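PDB 4U08: Lic11098 from Leptospira interrogans serogroup Icterohaemorrhagiae serovar copenhageni, which is of unknown function but, as a leucine-rich repeat protein of a pathogen and putative virulence factor, probably acts by binding other molecules. Local coordinates for residues 361-372 / 385-396. Numbering follows the deposited sequence.
Sequences IKQLKNLKKLYL and IRKLLPQCIIYF
Strands 369-371 and 393-395 pair in parallel, with Leu370 opposite Ile394. Four backbone hydrogen bonds join them: Ile393 N to Lys368 O (2.8 Å), Leu370 N to Ile393 O, Tyr395 N to Leu370 O and Leu372 N to Tyr395 O.

Lys369, Tyr371, Ile393 and Tyr395 share one face. The Tyr371 and Tyr395 side chains run alongside each other. Their ring planes are nearly parallel (8°) but displaced, with little overlap; Tyr371 CE1 is 3.4 Å from Tyr395 CD2. Lys369 bends at its last torsion (chi4 -81°), which brings NZ to donate to Tyr395 OH at 2.8 Å. Ile393 CG2 rests on one face of the Tyr395 ring, toward its rim.

Leu370 and Ile394 point to the other face, CB to CG1 4.2 Å apart. Apolar contacts flank them. Leu372 CD1 meets Ile394 CG2 at 3.6 Å. Cys392 SG touches both Leu367 CG and Leu370 CB, 3.8 Å from each. Leu389 CD2 packs against the backbone carbonyls of Ile361, Lys362 and Leu364, 3.5 Å from Ile361 O. Leu388 CD1 packs on Lys362 CB, and Lys362 NZ forms a salt bridge with Glu359.

Arg386 NH1 also bonds to Ile394 O, tying helix 379-388 to the last strand. Leu372 and Phe396 both touch Ile382 of that helix. In the parallel strand ladder of this leucine-rich repeat solenoid, strand 369-371 lies between 346-348 and the outermost strand, 393-395.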
ATOM      1  N   ILE A 361       0.385  32.708  19.589  1.00 33.97           N
ATOM      2  CA  ILE A 361       1.456  31.803  19.153  1.00 34.36           C
ATOM      3  C   ILE A 361       2.431  31.507  20.311  1.00 38.03           C
ATOM      4  O   ILE A 361       3.024  30.425  20.357  1.00 34.56           O
ATOM      5  CB  ILE A 361       2.174  32.287  17.851  1.00 38.57           C
ATOM      6  CG1 ILE A 361       2.849  31.118  17.116  1.00 39.98           C
ATOM      7  CG2 ILE A 361       3.161  33.458  18.104  1.00 40.01           C
ATOM      8  CD1 ILE A 361       2.963  31.285  15.613  1.00 48.53           C
ATOM      9  N   LYS A 362       2.568  32.466  21.256  1.00 36.72           N
ATOM     10  CA  LYS A 362       3.408  32.325  22.448  1.00 36.85           C
ATOM     11  C   LYS A 362       2.941  31.175  23.348  1.00 39.78           C
ATOM     12  O   LYS A 362       3.718  30.687  24.150  1.00 39.41           O
ATOM     13  CB  LYS A 362       3.492  33.647  23.229  1.00 40.41           C
ATOM     14  CG  LYS A 362       2.258  34.006  24.054  1.00 52.86           C
ATOM     15  CD  LYS A 362       2.511  35.316  24.805  1.00 62.40           C
ATOM     16  CE  LYS A 362       1.267  35.904  25.425  1.00 68.14           C
ATOM     17  NZ  LYS A 362       1.362  37.389  25.529  1.00 78.70           N
ATOM     18  N   GLN A 363       1.684  30.723  23.192  1.00 36.42           N
ATOM     19  CA  GLN A 363       1.103  29.605  23.945  1.00 34.70           C
ATOM     20  C   GLN A 363       1.569  28.231  23.409  1.00 37.87           C
ATOM     21  O   GLN A 363       1.267  27.207  24.023  1.00 38.48           O
ATOM     22  CB  GLN A 363      -0.433  29.686  23.905  1.00 35.67           C
ATOM     23  CG  GLN A 363      -1.031  30.993  24.439  1.00 48.35           C
ATOM     24  CD  GLN A 363      -2.504  31.186  24.102  1.00 77.26           C
ATOM     25  OE1 GLN A 363      -3.175  30.332  23.494  1.00 69.42           O
ATOM     26  NE2 GLN A 363      -3.052  32.332  24.488  1.00 73.19           N
ATOM     27  N   LEU A 364       2.293  28.206  22.269  1.00 33.34           N
ATOM     28  CA  LEU A 364       2.782  26.970  21.634  1.00 33.22           C
ATOM     29  C   LEU A 364       4.113  26.536  22.263  1.00 38.05           C
ATOM     30  O   LEU A 364       5.158  26.535  21.609  1.00 35.12           O
ATOM     31  CB  LEU A 364       2.876  27.144  20.084  1.00 32.60           C
ATOM     32  CG  LEU A 364       1.559  27.400  19.340  1.00 34.77           C
ATOM     33  CD1 LEU A 364       1.779  27.389  17.832  1.00 34.83           C
ATOM     34  CD2 LEU A 364       0.502  26.366  19.700  1.00 37.48           C
ATOM     35  N   LYS A 365       4.056  26.187  23.573  1.00 39.46           N
ATOM     36  CA  LYS A 365       5.206  25.829  24.424  1.00 39.94           C
ATOM     37  C   LYS A 365       5.981  24.598  23.936  1.00 41.57           C
ATOM     38  O   LYS A 365       7.195  24.499  24.143  1.00 42.67           O
ATOM     39  CB  LYS A 365       4.760  25.667  25.895  1.00 44.10           C
ATOM     40  CG  LYS A 365       4.099  26.914  26.503  1.00 67.23           C
ATOM     41  CD  LYS A 365       5.103  27.882  27.158  1.00 84.21           C
ATOM     42  CE  LYS A 365       4.412  29.030  27.852  1.00100.48           C
ATOM     43  NZ  LYS A 365       5.374  29.862  28.615  1.00113.70           N
ATOM     44  N   ASN A 366       5.298  23.696  23.235  1.00 35.08           N
ATOM     45  CA  ASN A 366       5.926  22.493  22.694  1.00 34.17           C
ATOM     46  C   ASN A 366       6.484  22.649  21.264  1.00 33.36           C
ATOM     47  O   ASN A 366       7.130  21.730  20.749  1.00 30.62           O
ATOM     48  CB  ASN A 366       4.952  21.312  22.791  1.00 34.56           C
ATOM     49  CG  ASN A 366       4.639  20.910  24.205  1.00 48.98           C
ATOM     50  OD1 ASN A 366       3.514  20.503  24.532  1.00 46.90           O
ATOM     51  ND2 ASN A 366       5.598  21.109  25.091  1.00 41.57           N
ATOM     52  N   LEU A 367       6.272  23.818  20.626  1.00 28.35           N
ATOM     53  CA  LEU A 367       6.758  24.028  19.264  1.00 27.21           C
ATOM     54  C   LEU A 367       8.277  23.976  19.209  1.00 32.62           C
ATOM     55  O   LEU A 367       8.951  24.603  20.021  1.00 32.68           O
ATOM     56  CB  LEU A 367       6.202  25.348  18.680  1.00 26.94           C
ATOM     57  CG  LEU A 367       6.124  25.454  17.160  1.00 29.25           C
ATOM     58  CD1 LEU A 367       5.055  24.445  16.574  1.00 27.80           C
ATOM     59  CD2 LEU A 367       5.736  26.885  16.758  1.00 27.09           C
ATOM     60  N   LYS A 368       8.813  23.144  18.311  1.00 29.07           N
ATOM     61  CA  LYS A 368      10.249  22.922  18.160  1.00 28.67           C
ATOM     62  C   LYS A 368      10.775  23.590  16.915  1.00 31.07           C
ATOM     63  O   LYS A 368      11.899  24.089  16.890  1.00 29.77           O
ATOM     64  CB  LYS A 368      10.578  21.407  18.149  1.00 31.54           C
ATOM     65  CG  LYS A 368      10.221  20.665  19.441  1.00 47.42           C
ATOM     66  CD  LYS A 368      10.320  19.139  19.231  1.00 61.95           C
ATOM     67  CE  LYS A 368      10.969  18.367  20.375  1.00 64.07           C
ATOM     68  NZ  LYS A 368      10.016  17.490  21.117  1.00 48.98           N
ATOM     69  N   LYS A 369       9.975  23.572  15.846  1.00 29.91           N
ATOM     70  CA  LYS A 369      10.372  24.154  14.576  1.00 29.20           C
ATOM     71  C   LYS A 369       9.248  25.003  13.968  1.00 31.64           C
ATOM     72  O   LYS A 369       8.102  24.554  13.841  1.00 27.69           O
ATOM     73  CB  LYS A 369      10.823  23.055  13.602  1.00 32.27           C
ATOM     74  CG  LYS A 369      12.204  22.476  13.889  1.00 41.29           C
ATOM     75  CD  LYS A 369      12.426  21.181  13.114  1.00 51.94           C
ATOM     76  CE  LYS A 369      13.776  20.556  13.378  1.00 70.08           C
ATOM     77  NZ  LYS A 369      14.852  21.198  12.575  1.00 87.61           N
ATOM     78  N   LEU A 370       9.602  26.234  13.581  1.00 29.20           N
ATOM     79  CA  LEU A 370       8.683  27.183  12.953  1.00 27.49           C
ATOM     80  C   LEU A 370       9.346  27.740  11.701  1.00 29.51           C
ATOM     81  O   LEU A 370      10.421  28.333  11.779  1.00 29.87           O
ATOM     82  CB  LEU A 370       8.261  28.270  13.958  1.00 26.77           C
ATOM     83  CG  LEU A 370       7.291  29.365  13.461  1.00 29.14           C
ATOM     84  CD1 LEU A 370       5.948  28.757  12.947  1.00 26.78           C
ATOM     85  CD2 LEU A 370       7.005  30.353  14.570  1.00 31.53           C
ATOM     86  N   TYR A 371       8.761  27.455  10.528  1.00 24.44           N
ATOM     87  CA  TYR A 371       9.329  27.859   9.249  1.00 25.69           C
ATOM     88  C   TYR A 371       8.544  29.070   8.718  1.00 29.13           C
ATOM     89  O   TYR A 371       7.334  28.954   8.486  1.00 27.45           O
ATOM     90  CB  TYR A 371       9.254  26.692   8.276  1.00 29.08           C
ATOM     91  CG  TYR A 371      10.003  25.470   8.749  1.00 32.88           C
ATOM     92  CD1 TYR A 371      11.357  25.310   8.477  1.00 36.97           C
ATOM     93  CD2 TYR A 371       9.342  24.436   9.403  1.00 33.84           C
ATOM     94  CE1 TYR A 371      12.033  24.142   8.832  1.00 39.12           C
ATOM     95  CE2 TYR A 371      10.011  23.273   9.780  1.00 34.55           C
ATOM     96  CZ  TYR A 371      11.358  23.141   9.507  1.00 42.36           C
ATOM     97  OH  TYR A 371      12.005  21.996   9.879  1.00 42.17           O
ATOM     98  N   LEU A 372       9.218  30.224   8.566  1.00 26.19           N
ATOM     99  CA  LEU A 372       8.532  31.469   8.177  1.00 26.75           C
ATOM    100  C   LEU A 372       9.069  32.130   6.921  1.00 30.81           C
ATOM    101  O   LEU A 372       8.542  33.177   6.526  1.00 29.44           O
ATOM    102  CB  LEU A 372       8.605  32.482   9.351  1.00 26.63           C
ATOM    103  CG  LEU A 372       7.966  32.076  10.692  1.00 29.28           C
ATOM    104  CD1 LEU A 372       8.284  33.121  11.757  1.00 28.84           C
ATOM    105  CD2 LEU A 372       6.453  31.914  10.558  1.00 28.62           C
ATOM    106  N   ILE A 385       9.093  37.287  18.816  1.00 34.63           N
ATOM    107  CA  ILE A 385       8.580  35.911  18.903  1.00 34.74           C
ATOM    108  C   ILE A 385       9.698  34.931  19.328  1.00 35.06           C
ATOM    109  O   ILE A 385       9.448  34.029  20.137  1.00 35.24           O
ATOM    110  CB  ILE A 385       7.811  35.477  17.623  1.00 38.51           C
ATOM    111  CG1 ILE A 385       6.513  36.287  17.519  1.00 40.75           C
ATOM    112  CG2 ILE A 385       7.484  33.983  17.632  1.00 39.96           C
ATOM    113  CD1 ILE A 385       6.041  36.550  16.100  1.00 52.73           C
ATOM    114  N   ARG A 386      10.917  35.134  18.854  1.00 30.56           N
ATOM    115  CA  ARG A 386      12.041  34.282  19.270  1.00 31.35           C
ATOM    116  C   ARG A 386      12.198  34.239  20.813  1.00 37.30           C
ATOM    117  O   ARG A 386      12.430  33.167  21.366  1.00 37.02           O
ATOM    118  CB  ARG A 386      13.345  34.747  18.644  1.00 31.36           C
ATOM    119  CG  ARG A 386      13.511  34.361  17.209  1.00 31.91           C
ATOM    120  CD  ARG A 386      14.825  34.933  16.682  1.00 43.10           C
ATOM    121  NE  ARG A 386      14.854  35.091  15.223  1.00 48.10           N
ATOM    122  CZ  ARG A 386      14.958  34.080  14.367  1.00 57.03           C
ATOM    123  NH1 ARG A 386      15.001  32.832  14.808  1.00 40.08           N
ATOM    124  NH2 ARG A 386      14.986  34.307  13.061  1.00 38.10           N
ATOM    125  N   LYS A 387      12.039  35.395  21.496  1.00 35.21           N
ATOM    126  CA  LYS A 387      12.118  35.501  22.961  1.00 36.31           C
ATOM    127  C   LYS A 387      10.854  34.911  23.650  1.00 41.59           C
ATOM    128  O   LYS A 387      10.937  34.432  24.782  1.00 41.22           O
ATOM    129  CB  LYS A 387      12.374  36.960  23.385  1.00 38.38           C
ATOM    130  CG  LYS A 387      13.718  37.504  22.901  1.00 43.43           C
ATOM    131  CD  LYS A 387      13.937  38.955  23.309  1.00 57.59           C
ATOM    132  CE  LYS A 387      15.197  39.538  22.713  1.00 68.89           C
ATOM    133  NZ  LYS A 387      15.486  40.906  23.230  1.00 75.80           N
ATOM    134  N   LEU A 388       9.708  34.909  22.958  1.00 40.54           N
ATOM    135  CA  LEU A 388       8.466  34.339  23.484  1.00 41.25           C
ATOM    136  C   LEU A 388       8.471  32.805  23.391  1.00 44.02           C
ATOM    137  O   LEU A 388       7.812  32.145  24.202  1.00 44.55           O
ATOM    138  CB  LEU A 388       7.229  34.876  22.748  1.00 41.91           C
ATOM    139  CG  LEU A 388       6.854  36.350  22.904  1.00 48.20           C
ATOM    140  CD1 LEU A 388       5.697  36.681  21.973  1.00 48.84           C
ATOM    141  CD2 LEU A 388       6.459  36.668  24.336  1.00 51.15           C
ATOM    142  N   LEU A 389       9.202  32.239  22.403  1.00 36.36           N
ATOM    143  CA  LEU A 389       9.286  30.786  22.215  1.00 34.22           C
ATOM    144  C   LEU A 389      10.747  30.383  22.258  1.00 34.23           C
ATOM    145  O   LEU A 389      11.293  30.040  21.218  1.00 30.74           O
ATOM    146  CB  LEU A 389       8.632  30.366  20.876  1.00 34.85           C
ATOM    147  CG  LEU A 389       7.132  30.694  20.667  1.00 39.85           C
ATOM    148  CD1 LEU A 389       6.704  30.389  19.238  1.00 39.35           C
ATOM    149  CD2 LEU A 389       6.252  29.924  21.640  1.00 43.71           C
ATOM    150  N   PRO A 390      11.433  30.467  23.435  1.00 32.79           N
ATOM    151  CA  PRO A 390      12.886  30.190  23.468  1.00 33.09           C
ATOM    152  C   PRO A 390      13.302  28.765  23.139  1.00 36.45           C
ATOM    153  O   PRO A 390      14.439  28.556  22.745  1.00 36.94           O
ATOM    154  CB  PRO A 390      13.293  30.592  24.898  1.00 35.09           C
ATOM    155  CG  PRO A 390      12.065  30.484  25.689  1.00 39.94           C
ATOM    156  CD  PRO A 390      10.943  30.869  24.772  1.00 35.59           C
ATOM    157  N   GLN A 391      12.385  27.800  23.266  1.00 34.10           N
ATOM    158  CA  GLN A 391      12.674  26.397  22.969  1.00 35.20           C
ATOM    159  C   GLN A 391      12.464  26.088  21.479  1.00 38.44           C
ATOM    160  O   GLN A 391      12.817  25.005  21.018  1.00 37.19           O
ATOM    161  CB  GLN A 391      11.799  25.483  23.844  1.00 37.04           C
ATOM    162  CG  GLN A 391      12.424  25.185  25.215  1.00 52.00           C
ATOM    163  CD  GLN A 391      12.404  26.361  26.169  1.00 64.23           C
ATOM    164  OE1 GLN A 391      13.449  26.852  26.608  1.00 55.98           O
ATOM    165  NE2 GLN A 391      11.218  26.826  26.525  1.00 59.14           N
ATOM    166  N   CYS A 392      11.888  27.050  20.726  1.00 33.34           N
ATOM    167  CA  CYS A 392      11.598  26.868  19.306  1.00 32.31           C
ATOM    168  C   CYS A 392      12.706  27.383  18.433  1.00 37.52           C
ATOM    169  O   CYS A 392      13.237  28.463  18.709  1.00 37.17           O
ATOM    170  CB  CYS A 392      10.265  27.532  18.952  1.00 32.18           C
ATOM    171  SG  CYS A 392       9.598  27.049  17.331  1.00 35.04           S
ATOM    172  N   ILE A 393      13.031  26.641  17.354  1.00 33.92           N
ATOM    173  CA  ILE A 393      13.969  27.098  16.339  1.00 34.29           C
ATOM    174  C   ILE A 393      13.084  27.768  15.277  1.00 36.90           C
ATOM    175  O   ILE A 393      12.187  27.133  14.714  1.00 34.59           O
ATOM    176  CB  ILE A 393      14.878  25.989  15.745  1.00 39.13           C
ATOM    177  CG1 ILE A 393      15.722  25.294  16.846  1.00 41.28           C
ATOM    178  CG2 ILE A 393      15.799  26.582  14.664  1.00 40.22           C
ATOM    179  CD1 ILE A 393      16.035  23.814  16.576  1.00 57.70           C
ATOM    180  N   ILE A 394      13.295  29.059  15.052  1.00 32.56           N
ATOM    181  CA  ILE A 394      12.495  29.824  14.093  1.00 31.40           C
ATOM    182  C   ILE A 394      13.350  30.106  12.861  1.00 36.35           C
ATOM    183  O   ILE A 394      14.377  30.780  12.966  1.00 36.17           O
ATOM    184  CB  ILE A 394      11.891  31.091  14.751  1.00 33.69           C
ATOM    185  CG1 ILE A 394      11.059  30.717  16.000  1.00 33.20           C
ATOM    186  CG2 ILE A 394      11.090  31.925  13.733  1.00 32.98           C
ATOM    187  CD1 ILE A 394      10.428  31.830  16.762  1.00 39.56           C
ATOM    188  N   TYR A 395      12.961  29.539  11.706  1.00 31.02           N
ATOM    189  CA  TYR A 395      13.694  29.697  10.453  1.00 32.66           C
ATOM    190  C   TYR A 395      13.079  30.870   9.702  1.00 35.33           C
ATOM    191  O   TYR A 395      11.942  30.775   9.249  1.00 35.22           O
ATOM    192  CB  TYR A 395      13.649  28.394   9.608  1.00 35.65           C
ATOM    193  CG  TYR A 395      14.243  27.190  10.307  1.00 40.00           C
ATOM    194  CD1 TYR A 395      15.604  26.907  10.219  1.00 41.88           C
ATOM    195  CD2 TYR A 395      13.444  26.324  11.047  1.00 42.33           C
ATOM    196  CE1 TYR A 395      16.152  25.791  10.851  1.00 41.92           C
ATOM    197  CE2 TYR A 395      13.978  25.195  11.671  1.00 44.02           C
ATOM    198  CZ  TYR A 395      15.329  24.922  11.552  1.00 52.27           C
ATOM    199  OH  TYR A 395      15.848  23.815  12.179  1.00 56.18           O
ATOM    200  N   PHE A 396      13.771  32.019   9.736  1.00 31.19           N
ATOM    201  CA  PHE A 396      13.380  33.283   9.098  1.00 38.51           C
ATOM    202  C   PHE A 396      14.641  34.109   8.845  1.00 86.80           C
ATOM    203  O   PHE A 396      15.151  34.135   7.730  1.00 67.53           O
ATOM    204  CB  PHE A 396      12.408  34.071   9.994  1.00 39.85           C
ATOM    205  CG  PHE A 396      11.872  35.346   9.378  1.00 41.89           C
ATOM    206  CD1 PHE A 396      10.847  35.308   8.440  1.00 45.38           C
ATOM    207  CD2 PHE A 396      12.400  36.587   9.736  1.00 45.54           C
ATOM    208  CE1 PHE A 396      10.366  36.484   7.851  1.00 47.48           C
ATOM    209  CE2 PHE A 396      11.901  37.769   9.166  1.00 48.44           C
ATOM    210  CZ  PHE A 396      10.886  37.706   8.230  1.00 46.66           C
TER